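Local atomic coordinates of COG0778: Nitroreductase (Streptococcus pneumoniae, PDB entry 2B67), a protein that binds flavin mononucleotide as a nitroreductase-family protein and probably catalyses flavin-dependent oxidation of NAD(P)H with transfer of the electrons to an acceptor. Residues G66-F69 / E70-S73; N154-L157 / G158-K161. One frame throughout, in Å; residues are numbered along the deposited sequence.

How the contacts relate
Both contacts are local and border the same bound flavin. Contact 1 is the opening turns of helix 68-74, near the surface: one side of it is exposed, while Asn68, Gln71 and Val72 are buried against strand 152-156. Contact 2 lies deeper, where that strand, outermost of the antiparallel sheet within this chain, ends and the chain turns toward helix 161-168. Regular helical bonds hold contact 1; a single weak turn bond and apolar touches hold contact 2. They meet directly: Asn68 ND2 lies 2.8 Å from Gly158 O, a probable hydrogen bond, and Val72 CG2 packs on Ile156 CD1. Contact 1 offers the flavin side-chain amides, contact 2 backbone N-H groups.

Contact 1 of 2, residues G66-F69 / E70-S73; sequences GSNF and EQVS
Phe69 O is gripped twice by Ser73, in the first turns of the short helix 68-74 beside the flavin of this nitroreductase-family fold. Ser73 N donates the i to i+4 helical bond to Phe69 O at 3.1 Å, and Ser73 OG reaches Phe69 O at 2.9 Å; the two donors come from opposite faces of the carbonyl plane, the hydroxyl standing 35° out of it. With chi1 at -66°, OG lies beside its own backbone N and turns back along the helix. The same Ser73 OG sits 3.6 Å above one face of the Phe69 ring, offset toward the rim, while Glu70 CD meets that ring at its edge, the carboxylate plane nearly perpendicular to it. Two more helical bonds run alongside: Val72 N to Asn68 O is almost straight, and Gln71 N to Ser67 O is longer. On the buried side the Asn68 and Gln71 amides, their planes 77° apart, both serve the flavin: Gln71 NE2 bonds to its O2 and Asn68 OD1 weakly to its N3, with Asn68 ND2 turned to Gly158. Between the two amides, Asn68 OD1 and Gln71 NE2 are 3.6 Å apart.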
ATOM      1  N   GLY A  66     -23.122   4.336   5.114  1.00 17.94           N
ATOM      2  CA  GLY A  66     -23.258   5.790   4.944  1.00 18.05           C
ATOM      3  C   GLY A  66     -23.274   6.192   3.477  1.00 17.76           C
ATOM      4  O   GLY A  66     -23.896   5.525   2.651  1.00 17.55           O
ATOM      5  N   SER A  67     -22.543   7.248   3.155  1.00 17.41           N
ATOM      6  CA  SER A  67     -22.493   7.780   1.794  1.00 18.42           C
ATOM      7  C   SER A  67     -21.727   6.873   0.808  1.00 17.29           C
ATOM      8  O   SER A  67     -21.690   7.154  -0.400  1.00 16.91           O
ATOM      9  CB  SER A  67     -21.843   9.160   1.825  1.00 19.14           C
ATOM     10  OG  SER A  67     -20.472   9.027   2.195  1.00 23.24           O
ATOM     11  N   ASN A  68     -21.132   5.795   1.321  1.00 16.27           N
ATOM     12  CA  ASN A  68     -20.500   4.773   0.467  1.00 16.14           C
ATOM     13  C   ASN A  68     -21.565   4.073  -0.339  1.00 15.57           C
ATOM     14  O   ASN A  68     -21.293   3.601  -1.439  1.00 15.63           O
ATOM     15  CB  ASN A  68     -19.671   3.753   1.276  1.00 15.65           C
ATOM     16  CG  ASN A  68     -18.462   4.387   1.933  1.00 18.60           C
ATOM     17  OD1 ASN A  68     -17.949   5.395   1.440  1.00 22.58           O
ATOM     18  ND2 ASN A  68     -18.000   3.820   3.041  1.00 18.85           N
ATOM     19  N   PHE A  69     -22.787   3.987   0.212  1.00 15.39           N
ATOM     20  CA  PHE A  69     -23.897   3.405  -0.531  1.00 15.14           C
ATOM     21  C   PHE A  69     -24.081   4.112  -1.881  1.00 16.51           C
ATOM     22  O   PHE A  69     -24.182   3.464  -2.923  1.00 16.81           O
ATOM     23  CB  PHE A  69     -25.225   3.423   0.264  1.00 15.28           C
ATOM     24  CG  PHE A  69     -26.389   2.947  -0.550  1.00 14.48           C
ATOM     25  CD1 PHE A  69     -26.584   1.588  -0.777  1.00 14.99           C
ATOM     26  CD2 PHE A  69     -27.283   3.864  -1.133  1.00 14.58           C
ATOM     27  CE1 PHE A  69     -27.626   1.139  -1.563  1.00 14.54           C
ATOM     28  CE2 PHE A  69     -28.327   3.429  -1.919  1.00 12.81           C
ATOM     29  CZ  PHE A  69     -28.506   2.065  -2.135  1.00 15.54           C
ATOM     30  N   GLU A  70     -24.132   5.441  -1.868  1.00 17.38           N
ATOM     31  CA  GLU A  70     -24.317   6.168  -3.124  1.00 19.07           C
ATOM     32  C   GLU A  70     -23.103   6.054  -4.054  1.00 18.95           C
ATOM     33  O   GLU A  70     -23.250   6.004  -5.277  1.00 19.53           O
ATOM     34  CB  GLU A  70     -24.616   7.630  -2.845  1.00 19.84           C
ATOM     35  CG  GLU A  70     -26.100   7.887  -2.520  1.00 25.01           C
ATOM     36  CD  GLU A  70     -26.430   7.749  -1.056  1.00 30.06           C
ATOM     37  OE1 GLU A  70     -25.527   7.435  -0.230  1.00 33.71           O
ATOM     38  OE2 GLU A  70     -27.617   7.953  -0.727  1.00 34.47           O
ATOM     39  N   GLN A  71     -21.903   6.024  -3.482  1.00 18.90           N
ATOM     40  CA  GLN A  71     -20.683   5.915  -4.297  1.00 18.75           C
ATOM     41  C   GLN A  71     -20.644   4.602  -5.068  1.00 17.85           C
ATOM     42  O   GLN A  71     -20.437   4.595  -6.280  1.00 17.62           O
ATOM     43  CB  GLN A  71     -19.430   6.088  -3.430  1.00 19.29           C
ATOM     44  CG  GLN A  71     -19.262   7.522  -2.891  1.00 19.44           C
ATOM     45  CD  GLN A  71     -18.057   7.654  -1.978  1.00 20.82           C
ATOM     46  OE1 GLN A  71     -16.938   7.284  -2.360  1.00 21.82           O
ATOM     47  NE2 GLN A  71     -18.277   8.185  -0.766  1.00 20.92           N
ATOM     48  N   VAL A  72     -20.874   3.496  -4.376  1.00 16.63           N
ATOM     49  CA  VAL A  72     -20.851   2.214  -5.033  1.00 16.48           C
ATOM     50  C   VAL A  72     -22.037   2.042  -6.019  1.00 17.39           C
ATOM     51  O   VAL A  72     -21.877   1.420  -7.082  1.00 17.10           O
ATOM     52  CB  VAL A  72     -20.746   1.046  -4.031  1.00 15.37           C
ATOM     53  CG1 VAL A  72     -20.629  -0.297  -4.782  1.00 15.76           C
ATOM     54  CG2 VAL A  72     -19.528   1.239  -3.123  1.00 14.06           C
ATOM     55  N   SER A  73     -23.204   2.597  -5.686  1.00 18.55           N
ATOM     56  CA  SER A  73     -24.381   2.500  -6.598  1.00 18.60           C
ATOM     57  C   SER A  73     -24.159   3.239  -7.894  1.00 18.33           C
ATOM     58  O   SER A  73     -24.548   2.728  -8.956  1.00 18.78           O
ATOM     59  CB  SER A  73     -25.652   3.085  -5.966  1.00 19.65           C
ATOM     60  OG  SER A  73     -26.078   2.328  -4.864  1.00 21.05           O
TER

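Contact 2 of 2, residues N154-L157 / G158-K161; sequences NIIL and GFDK
The flavin pocket is bordered here by the end of strand 152-156 and an inverse gamma turn centred on Gly158. Phe159 N closes the turn on Leu157 O at 3.0 Å, a weak bond because its N-H...O angle is only 131°. The bend leaves the N-H groups of Leu157 and Gly158 to the flavin: Gly158 N bonds to FMN O4, and Leu157 N adds a weaker bond to the same oxygen. With its carbonyl engaged by Asn68 of helix 68-74, the glycine is tied to the pocket through both its N-H and its C=O.

Side chains from before the turn meet those after it. The Phe159 ring folds back toward the strand, its CG set between backbone N and carbonyl carbon (chi1 64°). Phe159 CE1 comes 3.3 Å from Ile156 O, which lies at the ring edge near its plane, and Phe159 CD1 comes 3.4 Å from Leu157 O. Ile156 CG2 touches the ring more loosely, 4.2 Å from Phe159 CD1, and also lies against Gly158 N. Leu157 CD1 is crossed obliquely by the extended Lys161 chain, whose CE approaches to 3.9 Å. At the subunit interface Leu157 packs on Ala42 of the second subunit, and Ile155 on Pro40 of that subunit, two residues that line a flavin pocket. Asp160 stands at the N-cap of helix 161-168, its side chain capping a backbone N of that helix. A strand end whose backbone N-H groups face the flavin O4, close to the dimer interface, is consistent with the FMN site of the nitroreductase fold.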
ATOM      1  N   ASN A 154     -12.066   6.039  -5.870  1.00 14.23           N
ATOM      2  CA  ASN A 154     -11.969   6.246  -4.429  1.00 14.25           C
ATOM      3  C   ASN A 154     -11.779   4.882  -3.751  1.00 14.47           C
ATOM      4  O   ASN A 154     -12.394   3.907  -4.177  1.00 14.59           O
ATOM      5  CB  ASN A 154     -13.228   6.928  -3.914  1.00 14.01           C
ATOM      6  CG  ASN A 154     -13.085   7.450  -2.515  1.00 15.76           C
ATOM      7  OD1 ASN A 154     -14.062   7.546  -1.790  1.00 18.12           O
ATOM      8  ND2 ASN A 154     -11.873   7.803  -2.128  1.00 14.03           N
ATOM      9  N   ILE A 155     -10.945   4.817  -2.703  1.00 13.52           N
ATOM     10  CA  ILE A 155     -10.709   3.585  -1.944  1.00 13.77           C
ATOM     11  C   ILE A 155     -11.691   3.641  -0.758  1.00 14.75           C
ATOM     12  O   ILE A 155     -11.749   4.655  -0.041  1.00 15.00           O
ATOM     13  CB  ILE A 155      -9.225   3.540  -1.458  1.00 14.60           C
ATOM     14  CG1 ILE A 155      -8.276   3.394  -2.651  1.00 14.26           C
ATOM     15  CG2 ILE A 155      -8.970   2.408  -0.467  1.00 13.81           C
ATOM     16  CD1 ILE A 155      -6.841   3.790  -2.386  1.00 18.22           C
ATOM     17  N   ILE A 156     -12.485   2.587  -0.583  1.00 13.19           N
ATOM     18  CA  ILE A 156     -13.524   2.549   0.430  1.00 14.39           C
ATOM     19  C   ILE A 156     -13.213   1.368   1.324  1.00 14.27           C
ATOM     20  O   ILE A 156     -13.031   0.234   0.858  1.00 14.38           O
ATOM     21  CB  ILE A 156     -14.963   2.376  -0.212  1.00 13.30           C
ATOM     22  CG1 ILE A 156     -15.372   3.648  -0.959  1.00 15.23           C
ATOM     23  CG2 ILE A 156     -16.005   1.999   0.809  1.00 11.68           C
ATOM     24  CD1 ILE A 156     -16.574   3.400  -1.915  1.00 15.88           C
ATOM     25  N   LEU A 157     -13.126   1.663   2.607  1.00 14.71           N
ATOM     26  CA  LEU A 157     -12.965   0.669   3.626  1.00 16.52           C
ATOM     27  C   LEU A 157     -14.256   0.490   4.441  1.00 16.13           C
ATOM     28  O   LEU A 157     -14.440  -0.530   5.113  1.00 16.75           O
ATOM     29  CB  LEU A 157     -11.814   1.117   4.529  1.00 17.03           C
ATOM     30  CG  LEU A 157     -11.204   0.153   5.538  1.00 20.00           C
ATOM     31  CD1 LEU A 157     -11.073  -1.263   4.969  1.00 22.34           C
ATOM     32  CD2 LEU A 157      -9.855   0.698   5.995  1.00 18.07           C
ATOM     33  N   GLY A 158     -15.159   1.467   4.380  1.00 16.15           N
ATOM     34  CA  GLY A 158     -16.448   1.381   5.117  1.00 14.96           C
ATOM     35  C   GLY A 158     -17.531   0.553   4.414  1.00 15.61           C
ATOM     36  O   GLY A 158     -18.440   1.104   3.736  1.00 15.19           O
ATOM     37  N   PHE A 159     -17.426  -0.773   4.565  1.00 14.87           N
ATOM     38  CA  PHE A 159     -18.365  -1.715   4.000  1.00 14.39           C
ATOM     39  C   PHE A 159     -18.322  -2.977   4.844  1.00 14.81           C
ATOM     40  O   PHE A 159     -17.384  -3.178   5.643  1.00 14.87           O
ATOM     41  CB  PHE A 159     -18.074  -2.033   2.508  1.00 13.76           C
ATOM     42  CG  PHE A 159     -16.760  -2.715   2.274  1.00 15.81           C
ATOM     43  CD1 PHE A 159     -15.576  -1.983   2.200  1.00 15.30           C
ATOM     44  CD2 PHE A 159     -16.696  -4.095   2.118  1.00 14.85           C
ATOM     45  CE1 PHE A 159     -14.330  -2.641   1.961  1.00 15.69           C
ATOM     46  CE2 PHE A 159     -15.476  -4.734   1.878  1.00 16.14           C
ATOM     47  CZ  PHE A 159     -14.299  -4.006   1.804  1.00 14.09           C
ATOM     48  N   ASP A 160     -19.353  -3.804   4.675  1.00 14.67           N
ATOM     49  CA  ASP A 160     -19.586  -4.993   5.474  1.00 15.81           C
ATOM     50  C   ASP A 160     -18.836  -6.184   4.869  1.00 15.27           C
ATOM     51  O   ASP A 160     -19.368  -6.879   4.016  1.00 15.08           O
ATOM     52  CB  ASP A 160     -21.095  -5.306   5.489  1.00 16.65           C
ATOM     53  CG  ASP A 160     -21.428  -6.503   6.356  1.00 18.16           C
ATOM     54  OD1 ASP A 160     -20.471  -7.063   6.944  1.00 19.79           O
ATOM     55  OD2 ASP A 160     -22.633  -6.849   6.494  1.00 18.11           O
ATOM     56  N   LYS A 161     -17.610  -6.401   5.313  1.00 15.22           N
ATOM     57  CA  LYS A 161     -16.739  -7.409   4.733  1.00 16.54           C
ATOM     58  C   LYS A 161     -17.304  -8.819   4.789  1.00 16.61           C
ATOM     59  O   LYS A 161     -17.006  -9.635   3.912  1.00 17.02           O
ATOM     60  CB  LYS A 161     -15.347  -7.377   5.374  1.00 15.88           C
ATOM     61  CG  LYS A 161     -14.498  -6.201   4.908  1.00 15.08           C
ATOM     62  CD  LYS A 161     -13.325  -5.976   5.839  1.00 17.18           C
ATOM     63  CE  LYS A 161     -12.371  -4.871   5.350  1.00 20.20           C
ATOM     64  NZ  LYS A 161     -11.047  -5.064   6.010  1.00 19.82           N
TER